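Local coordinates for protein glyoxalase III (glutathione-independent) (Candida albicans, PDB 4LRU) that converts methylglyoxal to D-lactate in a single glutathione-independent step, detoxifying the methylglyoxal that the cell itself produces, at residues Y19-V30 / F55-F66. Numbering follows the deposited sequence.
Sequences YSDGKKTGVFVV and FGWDDHSVVPDF
D58 OD2 accepts two hydroxyl hydrogen bonds, from Y19 OH on its syn lone pair (2.6 Å) and from T25 OG1 on the anti side, tilted from the carboxylate plane (2.7 Å). D58 CG lies anti to the backbone N (chi1 -178°), sending the carboxylate to both donors while OD1 accepts from H60 N in an Asx turn. H60 NE2 donates to D21 OD2 at 2.8 Å, nearly in the imidazole plane, and D21 OD1 closes a second Asx turn by accepting from K23 N. K24 and D59 pair twice, K24 N to D59 OD2 and D59 N to K24 O. A single bridge joins V27 and W57: V27 N to G56 O and D58 N to V27 O. S61 OG accepts from V29 N at 3.1 Å and donates to D58 O.

In this DJ-1 superfamily fold, the contact ties the approach to helix 29-42 to the loop after strand 45-50. It probably flanks the active site: the side chain of F28 is about 6 Å from that of C139, the inferred active-site cysteine.

H60 stacks face to face on Y19, centroids 3.8 Å apart, planes at 23°. S61 CB sits over the F28 face, 3.3 Å from its centroid, while the F28 edge points into the F66 face in a T-shaped pair. V29 CG2 packs against W57 CE3 (3.6 Å) and V27 CG1 against W57 CZ3.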
loop_
_atom_site.group_PDB
_atom_site.type_symbol
_atom_site.label_atom_id
_atom_site.label_comp_id
_atom_site.label_asym_id
_atom_site.label_seq_id
_atom_site.Cartn_x
_atom_site.Cartn_y
_atom_site.Cartn_z
ATOM N N TYR A 19 15.725 -1.569 11.245
ATOM C CA TYR A 19 15.557 -0.821 12.497
ATOM C C TYR A 19 16.838 -0.829 13.340
ATOM O O TYR A 19 17.665 -1.738 13.228
ATOM C CB TYR A 19 14.417 -1.433 13.310
ATOM C CG TYR A 19 13.081 -1.355 12.609
ATOM C CD1 TYR A 19 12.408 -0.142 12.493
ATOM C CD2 TYR A 19 12.512 -2.477 12.015
ATOM C CE1 TYR A 19 11.191 -0.057 11.859
ATOM C CE2 TYR A 19 11.298 -2.398 11.366
ATOM C CZ TYR A 19 10.640 -1.191 11.285
ATOM O OH TYR A 19 9.422 -1.097 10.640
ATOM N N SER A 20 16.963 0.161 14.225
ATOM C CA SER A 20 18.080 0.225 15.167
ATOM C C SER A 20 18.221 -1.016 16.042
ATOM O O SER A 20 19.322 -1.345 16.484
ATOM C CB SER A 20 17.932 1.460 16.064
ATOM O OG SER A 20 17.962 2.641 15.281
ATOM N N ASP A 21 17.113 -1.697 16.316
ATOM C CA ASP A 21 17.143 -2.898 17.161
ATOM C C ASP A 21 17.569 -4.139 16.370
ATOM O O ASP A 21 17.593 -5.255 16.900
ATOM C CB ASP A 21 15.771 -3.130 17.808
ATOM C CG ASP A 21 14.705 -3.476 16.793
ATOM O OD1 ASP A 21 15.044 -3.581 15.595
ATOM O OD2 ASP A 21 13.530 -3.647 17.187
ATOM N N GLY A 22 17.873 -3.947 15.087
ATOM C CA GLY A 22 18.393 -5.022 14.252
ATOM C C GLY A 22 17.311 -5.825 13.553
ATOM O O GLY A 22 17.614 -6.755 12.811
ATOM N N LYS A 23 16.050 -5.472 13.784
ATOM C CA LYS A 23 14.938 -6.200 13.175
ATOM C C LYS A 23 14.762 -5.807 11.711
ATOM O O LYS A 23 15.177 -4.723 11.289
ATOM C CB LYS A 23 13.623 -5.913 13.910
ATOM C CG LYS A 23 13.579 -6.367 15.353
ATOM C CD LYS A 23 13.845 -7.849 15.496
ATOM C CE LYS A 23 13.771 -8.268 16.956
ATOM N NZ LYS A 23 13.757 -9.748 17.083
ATOM N N LYS A 24 14.081 -6.665 10.955
ATOM C CA LYS A 24 13.830 -6.410 9.541
ATOM C C LYS A 24 12.561 -5.613 9.280
ATOM O O LYS A 24 11.568 -5.755 10.002
ATOM C CB LYS A 24 13.742 -7.728 8.788
ATOM C CG LYS A 24 15.024 -8.528 8.844
ATOM C CD LYS A 24 14.963 -9.712 7.886
ATOM C CE LYS A 24 16.264 -10.489 7.871
ATOM N NZ LYS A 24 16.181 -11.575 6.858
ATOM N N THR A 25 12.579 -4.796 8.227
ATOM C CA THR A 25 11.342 -4.348 7.623
ATOM C C THR A 25 10.934 -5.260 6.475
ATOM O O THR A 25 11.641 -6.229 6.139
ATOM C CB THR A 25 11.406 -2.871 7.168
ATOM O OG1 THR A 25 10.075 -2.391 6.907
ATOM C CG2 THR A 25 12.241 -2.702 5.916
ATOM N N GLY A 26 9.789 -4.933 5.895
ATOM C CA GLY A 26 9.105 -5.756 4.911
ATOM C C GLY A 26 7.651 -5.359 4.913
ATOM O O GLY A 26 7.336 -4.189 5.118
ATOM N N VAL A 27 6.770 -6.321 4.678
ATOM C CA VAL A 27 5.328 -6.071 4.581
ATOM C C VAL A 27 4.739 -5.978 5.989
ATOM O O VAL A 27 4.944 -6.862 6.808
ATOM C CB VAL A 27 4.649 -7.210 3.812
ATOM C CG1 VAL A 27 3.127 -7.024 3.770
ATOM C CG2 VAL A 27 5.235 -7.315 2.409
ATOM N N PHE A 28 4.015 -4.893 6.260
ATOM C CA PHE A 28 3.349 -4.734 7.550
ATOM C C PHE A 28 2.058 -5.521 7.526
ATOM O O PHE A 28 1.145 -5.169 6.795
ATOM C CB PHE A 28 3.052 -3.264 7.828
ATOM C CG PHE A 28 2.910 -2.958 9.284
ATOM C CD1 PHE A 28 1.723 -3.210 9.948
ATOM C CD2 PHE A 28 3.985 -2.459 10.017
ATOM C CE1 PHE A 28 1.612 -2.980 11.306
ATOM C CE2 PHE A 28 3.876 -2.219 11.373
ATOM C CZ PHE A 28 2.686 -2.472 12.018
ATOM N N VAL A 29 1.998 -6.609 8.284
ATOM C CA VAL A 29 0.994 -7.660 8.063
ATOM C C VAL A 29 -0.407 -7.101 7.831
ATOM O O VAL A 29 -1.022 -7.398 6.824
ATOM C CB VAL A 29 0.957 -8.671 9.207
ATOM C CG1 VAL A 29 -0.177 -9.667 9.010
ATOM C CG2 VAL A 29 2.281 -9.422 9.290
ATOM N N VAL A 30 -0.937 -6.334 8.777
ATOM C CA VAL A 30 -2.345 -5.954 8.660
ATOM C C VAL A 30 -2.636 -4.986 7.518
ATOM O O VAL A 30 -3.778 -4.855 7.111
ATOM C CB VAL A 30 -2.953 -5.403 9.966
ATOM C CG1 VAL A 30 -3.071 -6.513 11.006
ATOM C CG2 VAL A 30 -2.150 -4.230 10.493
ATOM N N PHE A 55 8.709 -11.688 -0.886
ATOM C CA PHE A 55 8.462 -10.727 0.180
ATOM C C PHE A 55 8.842 -11.353 1.517
ATOM O O PHE A 55 9.038 -12.573 1.631
ATOM C CB PHE A 55 6.988 -10.301 0.207
ATOM C CG PHE A 55 6.096 -11.308 0.854
ATOM C CD1 PHE A 55 5.635 -12.389 0.132
ATOM C CD2 PHE A 55 5.738 -11.185 2.185
ATOM C CE1 PHE A 55 4.844 -13.358 0.734
ATOM C CE2 PHE A 55 4.927 -12.135 2.785
ATOM C CZ PHE A 55 4.489 -13.225 2.058
ATOM N N GLY A 56 8.944 -10.505 2.536
ATOM C CA GLY A 56 8.985 -10.962 3.922
ATOM C C GLY A 56 8.244 -9.994 4.818
ATOM O O GLY A 56 7.935 -8.875 4.409
ATOM N N TRP A 57 7.891 -10.453 6.014
ATOM C CA TRP A 57 7.124 -9.619 6.928
ATOM C C TRP A 57 8.025 -8.621 7.628
ATOM O O TRP A 57 9.165 -8.930 7.972
ATOM C CB TRP A 57 6.411 -10.471 7.986
ATOM C CG TRP A 57 5.481 -11.497 7.445
ATOM C CD1 TRP A 57 5.560 -12.838 7.629
ATOM C CD2 TRP A 57 4.317 -11.269 6.644
ATOM N NE1 TRP A 57 4.524 -13.472 6.982
ATOM C CE2 TRP A 57 3.751 -12.530 6.363
ATOM C CE3 TRP A 57 3.714 -10.126 6.111
ATOM C CZ2 TRP A 57 2.591 -12.675 5.600
ATOM C CZ3 TRP A 57 2.563 -10.274 5.354
ATOM C CH2 TRP A 57 2.013 -11.541 5.110
ATOM N N ASP A 58 7.485 -7.440 7.890
ATOM C CA ASP A 58 8.127 -6.500 8.803
ATOM C C ASP A 58 8.066 -7.085 10.220
ATOM O O ASP A 58 6.991 -7.423 10.699
ATOM C CB ASP A 58 7.445 -5.136 8.732
ATOM C CG ASP A 58 8.111 -4.102 9.623
ATOM O OD1 ASP A 58 8.145 -4.325 10.846
ATOM O OD2 ASP A 58 8.553 -3.043 9.097
ATOM N N ASP A 59 9.211 -7.268 10.869
ATOM C CA ASP A 59 9.267 -7.970 12.164
ATOM C C ASP A 59 8.451 -7.229 13.239
ATOM O O ASP A 59 7.912 -7.843 14.167
ATOM C CB ASP A 59 10.720 -8.107 12.665
ATOM C CG ASP A 59 11.550 -9.121 11.873
ATOM O OD1 ASP A 59 10.982 -10.050 11.260
ATOM O OD2 ASP A 59 12.800 -8.999 11.897
ATOM N N HIS A 60 8.372 -5.911 13.127
ATOM C CA HIS A 60 7.615 -5.129 14.100
ATOM C C HIS A 60 6.097 -5.334 13.955
ATOM O O HIS A 60 5.343 -5.088 14.907
ATOM C CB HIS A 60 8.000 -3.652 14.017
ATOM C CG HIS A 60 9.344 -3.358 14.610
ATOM N ND1 HIS A 60 9.916 -2.102 14.582
ATOM C CD2 HIS A 60 10.263 -4.176 15.163
ATOM C CE1 HIS A 60 11.106 -2.153 15.150
ATOM N NE2 HIS A 60 11.341 -3.400 15.515
ATOM N N SER A 61 5.668 -5.861 12.813
ATOM C CA SER A 61 4.233 -5.996 12.511
ATOM C C SER A 61 3.633 -7.341 12.936
ATOM O O SER A 61 2.413 -7.515 12.898
ATOM C CB SER A 61 3.974 -5.760 11.033
ATOM O OG SER A 61 4.355 -6.875 10.250
ATOM N N VAL A 62 4.476 -8.294 13.321
ATOM C CA VAL A 62 4.003 -9.628 13.724
ATOM C C VAL A 62 3.831 -9.806 15.242
ATOM O O VAL A 62 3.397 -10.863 15.714
ATOM C CB VAL A 62 4.901 -10.739 13.135
ATOM C CG1 VAL A 62 5.046 -10.552 11.631
ATOM C CG2 VAL A 62 6.267 -10.754 13.810
ATOM N N VAL A 63 4.191 -8.788 16.012
ATOM C CA VAL A 63 4.107 -8.857 17.463
ATOM C C VAL A 63 2.650 -8.855 17.927
ATOM O O VAL A 63 1.766 -8.366 17.215
ATOM C CB VAL A 63 4.842 -7.690 18.144
ATOM C CG1 VAL A 63 6.322 -7.685 17.775
ATOM C CG2 VAL A 63 4.193 -6.365 17.809
ATOM N N PRO A 64 2.409 -9.373 19.134
ATOM C CA PRO A 64 1.047 -9.491 19.647
ATOM C C PRO A 64 0.246 -8.194 19.580
ATOM O O PRO A 64 -0.950 -8.226 19.275
ATOM C CB PRO A 64 1.260 -9.922 21.096
ATOM C CG PRO A 64 2.541 -10.695 21.066
ATOM C CD PRO A 64 3.393 -10.024 20.021
ATOM N N ASP A 65 0.887 -7.058 19.840
ATOM C CA ASP A 65 0.186 -5.771 19.813
ATOM C C ASP A 65 -0.424 -5.430 18.448
ATOM O O ASP A 65 -1.421 -4.708 18.371
ATOM C CB ASP A 65 1.136 -4.641 20.220
ATOM C CG ASP A 65 1.379 -4.575 21.731
ATOM O OD1 ASP A 65 0.848 -5.410 22.494
ATOM O OD2 ASP A 65 2.122 -3.664 22.155
ATOM N N PHE A 66 0.191 -5.904 17.367
ATOM C CA PHE A 66 -0.236 -5.539 16.028
ATOM C C PHE A 66 -0.896 -6.700 15.290
ATOM O O PHE A 66 -1.450 -6.502 14.204
ATOM C CB PHE A 66 0.950 -5.036 15.193
ATOM C CG PHE A 66 1.332 -3.615 15.484
ATOM C CD1 PHE A 66 0.500 -2.573 15.105
ATOM C CD2 PHE A 66 2.530 -3.319 16.117
ATOM C CE1 PHE A 66 0.841 -1.260 15.385
ATOM C CE2 PHE A 66 2.875 -2.013 16.407
ATOM C CZ PHE A 66 2.032 -0.981 16.036
HETATM O O HOH W 1 0.243 -6.213 11.625
#